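Telethonin (Homo sapiens, PDB 1YA5) caps titin at the sarcomeric Z-disk, joining titin molecules in antiparallel assembly; this chain is its N-terminal, titin-binding part. Local coordinates at residues C[27-33]-C[57-63]; C[65-69]-C[80-84]. The protein carries 4 engineered substitutions. All blocks are in the same frame, centred on the assembly; numbering follows the deposited sequence.

Overall arrangement
The chain starts with strand 4-14, which turns back into the long strand 19-33. The end of that strand enters contact 1. Strands 39-44 and 49-62 then form an arm that leaves and returns, and contact 1 closes this excursion when 57-63 pairs with 27-33. Contact 2 follows in series. It closes the shorter hairpin of strands 68-73 and 78-82, so the two neither nest nor cross. Their centres lie about 16 Å apart in one antiparallel sheet, where strand 49-62 runs next to strand 68-73. Val61 and Arg63 of contact 1 pack on Met69 of contact 2, which ties the central strand pair to the C-terminal hairpin.

Contact 1: residues C[27-33]-C[57-63]. Engineered in segment 57-63: Ser57 (natural residue Cys). With SO4 (sulfate ion), chain G.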
ATOM      1  N   ASP C  27      -0.128 -10.593   4.962  1.00 45.66           N
ATOM      2  CA  ASP C  27      -1.418 -10.001   4.575  1.00 44.90           C
ATOM      3  C   ASP C  27      -1.240  -8.646   3.923  1.00 47.67           C
ATOM      4  O   ASP C  27      -1.670  -8.431   2.787  1.00 48.69           O
ATOM      5  CB  ASP C  27      -2.327  -9.874   5.797  1.00 44.45           C
ATOM      6  CG  ASP C  27      -3.620  -9.121   5.507  1.00 48.20           C
ATOM      7  OD1 ASP C  27      -3.680  -8.349   4.522  1.00 49.65           O
ATOM      8  OD2 ASP C  27      -4.587  -9.285   6.270  1.00 46.32           O
ATOM      9  N   LEU C  28      -0.618  -7.743   4.660  1.00 52.83           N
ATOM     10  CA  LEU C  28      -0.425  -6.374   4.222  1.00 46.32           C
ATOM     11  C   LEU C  28       1.049  -6.105   4.242  1.00 48.78           C
ATOM     12  O   LEU C  28       1.749  -6.511   5.170  1.00 46.29           O
ATOM     13  CB  LEU C  28      -1.101  -5.416   5.192  1.00 51.85           C
ATOM     14  CG  LEU C  28      -1.561  -4.039   4.721  1.00 47.62           C
ATOM     15  CD1 LEU C  28      -1.886  -4.099   3.265  1.00 63.70           C
ATOM     16  CD2 LEU C  28      -2.799  -3.621   5.481  1.00 44.53           C
ATOM     17  N   THR C  29       1.525  -5.415   3.219  1.00 50.41           N
ATOM     18  CA  THR C  29       2.901  -4.980   3.191  1.00 53.08           C
ATOM     19  C   THR C  29       2.952  -3.477   2.895  1.00 50.70           C
ATOM     20  O   THR C  29       2.305  -3.017   1.975  1.00 45.27           O
ATOM     21  CB  THR C  29       3.642  -5.736   2.124  1.00 53.09           C
ATOM     22  OG1 THR C  29       5.053  -5.540   2.299  1.00 53.72           O
ATOM     23  CG2 THR C  29       3.234  -5.196   0.772  1.00 54.69           C
ATOM     24  N   LEU C  30       3.713  -2.726   3.698  1.00 51.73           N
ATOM     25  CA  LEU C  30       3.810  -1.267   3.573  1.00 45.06           C
ATOM     26  C   LEU C  30       5.237  -0.847   3.365  1.00 48.24           C
ATOM     27  O   LEU C  30       6.104  -1.157   4.186  1.00 50.23           O
ATOM     28  CB  LEU C  30       3.321  -0.589   4.849  1.00 44.81           C
ATOM     29  CG  LEU C  30       2.987   0.899   4.720  1.00 51.58           C
ATOM     30  CD1 LEU C  30       1.553   1.119   4.127  1.00 47.28           C
ATOM     31  CD2 LEU C  30       3.116   1.573   6.071  1.00 50.49           C
ATOM     32  N   SER C  31       5.503  -0.124   2.290  1.00 49.87           N
ATOM     33  CA  SER C  31       6.858   0.383   2.115  1.00 51.56           C
ATOM     34  C   SER C  31       6.951   1.872   1.861  1.00 53.85           C
ATOM     35  O   SER C  31       5.963   2.529   1.484  1.00 46.07           O
ATOM     36  CB  SER C  31       7.645  -0.388   1.048  1.00 50.97           C
ATOM     37  OG  SER C  31       6.788  -0.956   0.079  1.00 52.76           O
ATOM     38  N   THR C  32       8.172   2.372   2.070  1.00 48.09           N
ATOM     39  CA  THR C  32       8.545   3.751   1.819  1.00 49.22           C
ATOM     40  C   THR C  32       9.301   3.850   0.508  1.00 50.51           C
ATOM     41  O   THR C  32      10.230   3.076   0.274  1.00 50.57           O
ATOM     42  CB  THR C  32       9.456   4.227   2.941  1.00 46.87           C
ATOM     43  OG1 THR C  32       8.753   4.104   4.182  1.00 53.01           O
ATOM     44  CG2 THR C  32       9.836   5.692   2.784  1.00 47.03           C
ATOM     45  N   ARG C  33       8.907   4.794  -0.346  1.00 45.56           N
ATOM     46  CA  ARG C  33       9.698   5.108  -1.530  1.00 44.89           C
ATOM     47  C   ARG C  33      10.467   6.402  -1.331  1.00 48.97           C
ATOM     48  O   ARG C  33       9.922   7.386  -0.834  1.00 49.27           O
ATOM     49  CB  ARG C  33       8.819   5.222  -2.770  1.00 49.24           C
ATOM     50  CG  ARG C  33       7.768   4.142  -2.894  1.00 46.33           C
ATOM     51  CD  ARG C  33       8.374   2.832  -3.327  1.00 47.62           C
ATOM     52  NE  ARG C  33       9.302   3.010  -4.439  1.00 53.41           N
ATOM     53  CZ  ARG C  33      10.401   2.287  -4.609  1.00 49.35           C
ATOM     54  NH1 ARG C  33      10.707   1.343  -3.733  1.00 49.03           N
ATOM     55  NH2 ARG C  33      11.194   2.509  -5.645  1.00 47.85           N
ATOM     56  N   SER C  57       6.592   8.627  -0.750  1.00 45.37           N
ATOM     57  CA  SER C  57       5.259   8.073  -0.736  1.00 49.85           C
ATOM     58  C   SER C  57       5.322   6.652  -0.193  1.00 42.99           C
ATOM     59  O   SER C  57       6.302   5.959  -0.384  1.00 50.41           O
ATOM     60  CB  SER C  57       4.621   8.146  -2.115  1.00 42.33           C
ATOM     61  OG  SER C  57       5.041   7.056  -2.891  1.00 49.21           O
ATOM     62  N   GLN C  58       4.283   6.256   0.521  1.00 48.80           N
ATOM     63  CA  GLN C  58       4.197   4.943   1.141  1.00 49.26           C
ATOM     64  C   GLN C  58       3.223   4.113   0.315  1.00 48.16           C
ATOM     65  O   GLN C  58       2.068   4.496   0.130  1.00 41.58           O
ATOM     66  CB  GLN C  58       3.664   5.069   2.579  1.00 52.28           C
ATOM     67  CG  GLN C  58       4.550   5.867   3.564  1.00 54.79           C
ATOM     68  CD  GLN C  58       3.748   6.470   4.732  1.00 56.34           C
ATOM     69  OE1 GLN C  58       3.903   6.056   5.879  1.00 53.91           O
ATOM     70  NE2 GLN C  58       2.888   7.450   4.431  1.00 55.52           N
ATOM     71  N   VAL C  59       3.697   2.982  -0.183  1.00 44.85           N
ATOM     72  CA  VAL C  59       2.840   2.100  -0.937  1.00 46.52           C
ATOM     73  C   VAL C  59       2.337   0.888  -0.178  1.00 47.63           C
ATOM     74  O   VAL C  59       3.018   0.329   0.684  1.00 44.82           O
ATOM     75  CB  VAL C  59       3.392   1.733  -2.330  1.00 48.49           C
ATOM     76  CG1 VAL C  59       4.807   2.282  -2.544  1.00 47.26           C
ATOM     77  CG2 VAL C  59       3.306   0.248  -2.571  1.00 45.61           C
ATOM     78  N   LEU C  60       1.112   0.513  -0.508  1.00 45.18           N
ATOM     79  CA  LEU C  60       0.418  -0.512   0.205  1.00 45.34           C
ATOM     80  C   LEU C  60       0.099  -1.637  -0.729  1.00 45.80           C
ATOM     81  O   LEU C  60      -0.508  -1.434  -1.789  1.00 51.72           O
ATOM     82  CB  LEU C  60      -0.867   0.053   0.788  1.00 46.59           C
ATOM     83  CG  LEU C  60      -1.627  -0.847   1.759  1.00 49.36           C
ATOM     84  CD1 LEU C  60      -1.984  -0.004   2.935  1.00 43.04           C
ATOM     85  CD2 LEU C  60      -2.891  -1.462   1.107  1.00 49.45           C
ATOM     86  N   VAL C  61       0.535  -2.828  -0.346  1.00 48.37           N
ATOM     87  CA  VAL C  61       0.129  -4.054  -1.022  1.00 49.28           C
ATOM     88  C   VAL C  61      -0.483  -4.957   0.025  1.00 49.49           C
ATOM     89  O   VAL C  61       0.151  -5.241   1.052  1.00 47.82           O
ATOM     90  CB  VAL C  61       1.301  -4.798  -1.706  1.00 48.77           C
ATOM     91  CG1 VAL C  61       0.776  -6.021  -2.509  1.00 43.50           C
ATOM     92  CG2 VAL C  61       2.097  -3.849  -2.599  1.00 46.41           C
ATOM     93  N   GLN C  62      -1.721  -5.370  -0.248  1.00 48.69           N
ATOM     94  CA  GLN C  62      -2.471  -6.316   0.565  1.00 47.14           C
ATOM     95  C   GLN C  62      -2.983  -7.503  -0.280  1.00 48.74           C
ATOM     96  O   GLN C  62      -3.471  -7.323  -1.386  1.00 47.49           O
ATOM     97  CB  GLN C  62      -3.653  -5.586   1.177  1.00 49.66           C
ATOM     98  CG  GLN C  62      -4.775  -6.468   1.585  1.00 51.83           C
ATOM     99  CD  GLN C  62      -5.562  -5.873   2.701  1.00 50.91           C
ATOM    100  OE1 GLN C  62      -5.263  -6.103   3.882  1.00 52.11           O
ATOM    101  NE2 GLN C  62      -6.593  -5.088   2.349  1.00 56.75           N
ATOM    102  N   ARG C  63      -2.863  -8.712   0.259  1.00 53.88           N
ATOM    103  CA  ARG C  63      -3.310  -9.939  -0.424  1.00 51.34           C
ATOM    104  C   ARG C  63      -4.144 -10.810   0.500  1.00 49.91           C
ATOM    105  O   ARG C  63      -4.247 -10.561   1.712  1.00 49.16           O
ATOM    106  CB  ARG C  63      -2.107 -10.749  -0.940  1.00 50.03           C
ATOM    107  CG  ARG C  63      -1.121 -11.137   0.145  1.00 50.94           C
ATOM    108  CD  ARG C  63       0.264 -11.557  -0.424  1.00 52.05           C
ATOM    109  NE  ARG C  63       1.110 -10.422  -0.801  1.00 50.62           N
ATOM    110  CZ  ARG C  63       1.476  -9.465   0.047  1.00 54.38           C
ATOM    111  NH1 ARG C  63       1.067  -9.523   1.298  1.00 62.14           N
ATOM    112  NH2 ARG C  63       2.237  -8.446  -0.335  1.00 57.12           N
TER
HETATM  113  S   SO4 G 603      12.241  -1.127  -6.967  0.50 63.22           S
HETATM  114  O1  SO4 G 603      13.145  -2.050  -7.658  0.50 53.95           O
HETATM  115  O2  SO4 G 603      10.883  -1.269  -7.503  0.50 55.69           O
HETATM  116  O3  SO4 G 603      12.214  -1.435  -5.535  0.50 59.07           O
HETATM  117  O4  SO4 G 603      12.714   0.249  -7.143  0.50 55.45           O
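Strands 27-33 and 57-62 form an antiparallel ladder at the middle of the telethonin sheet. Thr29 and Val61 are a hydrogen-bonded pair: Thr29 N donates to Val61 O at 2.6 Å, and Val61 N returns a nearly straight bond to Thr29 O (178°). Ser31 and Val59 repeat the pattern. Beyond them Arg63 N reaches Asp27 O at 2.8 Å, and Arg33 N bonds to Ser57 O. Ser57 is engineered, replacing the natural Cys.

On one face, Leu28 CD1 meets Leu60 CD2 at 3.6 Å, and Leu30 CD1 lies beside Leu60 CD1. These leucines form an apolar row. On the other face, Thr29 and Val61 lie side by side. The OG1 of Thr29 is anti to the backbone N (chi1 -167°), which turns CG2 toward Val61 and OG1 toward its hydrogen-bond partner Glu5. Thr29 CG2 also sits at the edge of the Arg63 guanidinium, 3.6 Å from NH2; Arg63 NH1 is hydrogen-bonded to Lys26 O.

The Arg33 chain bends at chi2 and chi3. Its CG rests 3.5 Å from Val59 CG1, while NH2 donates at 3.1 Å to O4 of a sulfate ion, probably from the crystallisation liquor. Its NE forms a salt bridge with an acidic side chain of another protein chain. With an alanine here, that acid would probably lose its basic mate, and Val59 CG1 its packing against CG and CD.

Strand 4-14 flanks 27-33, with a classic beta bulge where Asp27 and Leu28 both face Leu6. Strand 68-73 flanks 57-62, and other protein chains pack against both faces.

Contact 2: residues C[65-69]-C[80-84]; sequences PWLMM and EYQLP
Leu67 and Leu83 meet at the end of the hairpin ladder, just beyond the Met68-Gln82 pair. The CB of Leu67 rests 3.9 Å from Leu83 CB, and the two side chains cross at a slant. Leu67 CD2 continues this contact along Leu83 CB. The backbone is drawn in at the same point: Leu83 N donates to Leu67 O at 2.6 Å, and Leu83 CB and CG lie against that oxygen. The bond is fairly straight (168°).

Leu83 also fills the hollow beside Met69. Its CG is anti to the carbonyl carbon (chi1 -53°), which sets CG beside the backbone N and lets CD1 reach Met69 SD at 3.9 Å, with Met69 CG close by. Past the sulfur, the Met69 chain bends and its methyl leads away toward Val61 of the neighbouring strand. Met69 is therefore wedged between Leu83 and strand 49-62. On the same face its CB approaches Tyr81 CB. The tyrosine ring, with Met69 O near its edge, runs on toward another protein chain, where OH bonds weakly to the backbone.

Met68 and Gln82 pair on the other face. The methionine is bent twice, and its CE comes to 3.4 Å from Gln82 OE1. Gln82 bends at chi2 (68°), which brings its amide back over the pairing strand; NE2 makes a weak bond to its neighbour Leu83 O. Further along, the aliphatic CG of Glu80 lies 3.4 Å from Met69 O.

Met69 and Tyr81 lock the backbones with two bonds, Met69 N to Tyr81 O at 2.9 Å and Tyr81 N to Met69 O at 2.8 Å. Tyr81, Leu67 and Leu83 also pack on another protein chain. Such a ladder of paired backbones belongs to a two-stranded antiparallel beta hairpin, here the C-terminal hairpin of the telethonin sheet.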
ATOM      1  N   PRO C  65      -6.260 -14.979   1.071  1.00 49.86           N
ATOM      2  CA  PRO C  65      -6.502 -16.348   0.648  1.00 44.01           C
ATOM      3  C   PRO C  65      -7.619 -16.413  -0.389  1.00 46.63           C
ATOM      4  O   PRO C  65      -7.536 -17.226  -1.288  1.00 48.00           O
ATOM      5  CB  PRO C  65      -6.920 -17.058   1.934  1.00 39.65           C
ATOM      6  CG  PRO C  65      -6.632 -16.116   3.033  1.00 51.35           C
ATOM      7  CD  PRO C  65      -6.691 -14.737   2.458  1.00 47.71           C
ATOM      8  N   TRP C  66      -8.656 -15.593  -0.293  1.00 42.63           N
ATOM      9  CA  TRP C  66      -9.677 -15.684  -1.340  1.00 45.57           C
ATOM     10  C   TRP C  66      -9.354 -14.898  -2.625  1.00 46.37           C
ATOM     11  O   TRP C  66     -10.259 -14.426  -3.305  1.00 45.97           O
ATOM     12  CB  TRP C  66     -11.055 -15.309  -0.815  1.00 44.34           C
ATOM     13  CG  TRP C  66     -11.109 -14.020  -0.072  1.00 48.93           C
ATOM     14  CD1 TRP C  66     -11.686 -12.860  -0.489  1.00 49.52           C
ATOM     15  CD2 TRP C  66     -10.575 -13.751   1.234  1.00 57.77           C
ATOM     16  NE1 TRP C  66     -11.563 -11.893   0.472  1.00 48.82           N
ATOM     17  CE2 TRP C  66     -10.873 -12.406   1.538  1.00 55.03           C
ATOM     18  CE3 TRP C  66      -9.875 -14.514   2.172  1.00 53.59           C
ATOM     19  CZ2 TRP C  66     -10.512 -11.809   2.751  1.00 53.37           C
ATOM     20  CZ3 TRP C  66      -9.506 -13.922   3.374  1.00 54.55           C
ATOM     21  CH2 TRP C  66      -9.827 -12.581   3.653  1.00 58.75           C
ATOM     22  N   LEU C  67      -8.062 -14.745  -2.928  1.00 49.15           N
ATOM     23  CA  LEU C  67      -7.590 -14.258  -4.232  1.00 44.28           C
ATOM     24  C   LEU C  67      -8.024 -12.824  -4.601  1.00 50.45           C
ATOM     25  O   LEU C  67      -8.263 -12.489  -5.774  1.00 49.66           O
ATOM     26  CB  LEU C  67      -7.964 -15.257  -5.323  1.00 47.52           C
ATOM     27  CG  LEU C  67      -7.371 -16.661  -5.178  1.00 46.91           C
ATOM     28  CD1 LEU C  67      -8.177 -17.682  -5.958  1.00 43.76           C
ATOM     29  CD2 LEU C  67      -5.909 -16.696  -5.628  1.00 47.18           C
ATOM     30  N   MET C  68      -8.119 -11.977  -3.581  1.00 49.97           N
ATOM     31  CA  MET C  68      -8.387 -10.576  -3.765  1.00 43.98           C
ATOM     32  C   MET C  68      -7.136  -9.801  -3.351  1.00 51.65           C
ATOM     33  O   MET C  68      -6.631  -9.943  -2.209  1.00 47.68           O
ATOM     34  CB  MET C  68      -9.536 -10.189  -2.869  1.00 45.34           C
ATOM     35  CG  MET C  68     -10.660  -9.513  -3.612  1.00 56.97           C
ATOM     36  SD  MET C  68     -12.273 -10.022  -2.994  1.00 48.56           S
ATOM     37  CE  MET C  68     -12.191 -11.743  -3.318  1.00 45.79           C
ATOM     38  N   MET C  69      -6.616  -8.997  -4.273  1.00 48.14           N
ATOM     39  CA  MET C  69      -5.537  -8.101  -3.928  1.00 42.68           C
ATOM     40  C   MET C  69      -6.019  -6.668  -3.816  1.00 48.04           C
ATOM     41  O   MET C  69      -7.030  -6.245  -4.421  1.00 44.08           O
ATOM     42  CB  MET C  69      -4.406  -8.191  -4.936  1.00 46.07           C
ATOM     43  CG  MET C  69      -3.407  -9.224  -4.577  1.00 45.30           C
ATOM     44  SD  MET C  69      -2.000  -9.210  -5.645  1.00 48.77           S
ATOM     45  CE  MET C  69      -0.768  -8.651  -4.449  1.00 41.57           C
ATOM     46  N   GLU C  80      -8.448  -2.559  -6.212  1.00 39.60           N
ATOM     47  CA  GLU C  80      -8.719  -3.945  -5.899  1.00 39.01           C
ATOM     48  C   GLU C  80      -8.751  -4.839  -7.139  1.00 41.50           C
ATOM     49  O   GLU C  80      -9.382  -4.514  -8.148  1.00 47.79           O
ATOM     50  CB  GLU C  80     -10.024  -4.043  -5.126  1.00 43.40           C
ATOM     51  CG  GLU C  80     -10.351  -5.430  -4.604  1.00 47.72           C
ATOM     52  CD  GLU C  80     -11.525  -5.419  -3.635  1.00 56.58           C
ATOM     53  OE1 GLU C  80     -11.251  -5.473  -2.408  1.00 55.17           O
ATOM     54  OE2 GLU C  80     -12.708  -5.365  -4.087  1.00 44.92           O
ATOM     55  N   TYR C  81      -8.080  -5.979  -7.053  1.00 41.94           N
ATOM     56  CA  TYR C  81      -8.001  -6.914  -8.162  1.00 41.62           C
ATOM     57  C   TYR C  81      -8.531  -8.286  -7.769  1.00 43.86           C
ATOM     58  O   TYR C  81      -8.348  -8.724  -6.644  1.00 44.88           O
ATOM     59  CB  TYR C  81      -6.554  -7.049  -8.620  1.00 42.81           C
ATOM     60  CG  TYR C  81      -5.917  -5.750  -9.068  1.00 46.47           C
ATOM     61  CD1 TYR C  81      -5.365  -4.864  -8.148  1.00 45.77           C
ATOM     62  CD2 TYR C  81      -5.833  -5.428 -10.411  1.00 41.53           C
ATOM     63  CE1 TYR C  81      -4.764  -3.691  -8.562  1.00 45.63           C
ATOM     64  CE2 TYR C  81      -5.240  -4.270 -10.827  1.00 43.12           C
ATOM     65  CZ  TYR C  81      -4.709  -3.398  -9.912  1.00 44.08           C
ATOM     66  OH  TYR C  81      -4.135  -2.221 -10.357  1.00 43.77           O
ATOM     67  N   GLN C  82      -9.181  -8.969  -8.701  1.00 46.85           N
ATOM     68  CA  GLN C  82      -9.601 -10.339  -8.468  1.00 46.27           C
ATOM     69  C   GLN C  82      -8.662 -11.333  -9.136  1.00 46.23           C
ATOM     70  O   GLN C  82      -8.580 -11.346 -10.341  1.00 48.35           O
ATOM     71  CB  GLN C  82     -10.991 -10.536  -9.024  1.00 44.62           C
ATOM     72  CG  GLN C  82     -11.463 -11.981  -8.922  1.00 56.99           C
ATOM     73  CD  GLN C  82     -11.673 -12.387  -7.484  1.00 56.80           C
ATOM     74  OE1 GLN C  82     -12.333 -11.665  -6.722  1.00 60.69           O
ATOM     75  NE2 GLN C  82     -11.095 -13.527  -7.087  1.00 56.71           N
ATOM     76  N   LEU C  83      -7.975 -12.172  -8.364  1.00 44.43           N
ATOM     77  CA  LEU C  83      -6.960 -13.069  -8.917  1.00 41.58           C
ATOM     78  C   LEU C  83      -7.521 -14.415  -9.315  1.00 44.44           C
ATOM     79  O   LEU C  83      -8.499 -14.868  -8.738  1.00 44.90           O
ATOM     80  CB  LEU C  83      -5.849 -13.317  -7.910  1.00 45.00           C
ATOM     81  CG  LEU C  83      -5.159 -12.120  -7.278  1.00 44.62           C
ATOM     82  CD1 LEU C  83      -3.731 -12.504  -6.840  1.00 42.85           C
ATOM     83  CD2 LEU C  83      -5.147 -11.032  -8.325  1.00 50.56           C
ATOM     84  N   PRO C  84      -6.902 -15.067 -10.317  1.00 47.68           N
ATOM     85  CA  PRO C  84      -5.879 -14.510 -11.224  1.00 44.09           C
ATOM     86  C   PRO C  84      -6.444 -13.444 -12.140  1.00 43.75           C
ATOM     87  O   PRO C  84      -7.573 -13.571 -12.592  1.00 41.60           O
ATOM     88  CB  PRO C  84      -5.477 -15.721 -12.059  1.00 41.71           C
ATOM     89  CG  PRO C  84      -6.679 -16.621 -12.004  1.00 43.74           C
ATOM     90  CD  PRO C  84      -7.156 -16.493 -10.600  1.00 43.88           C
TER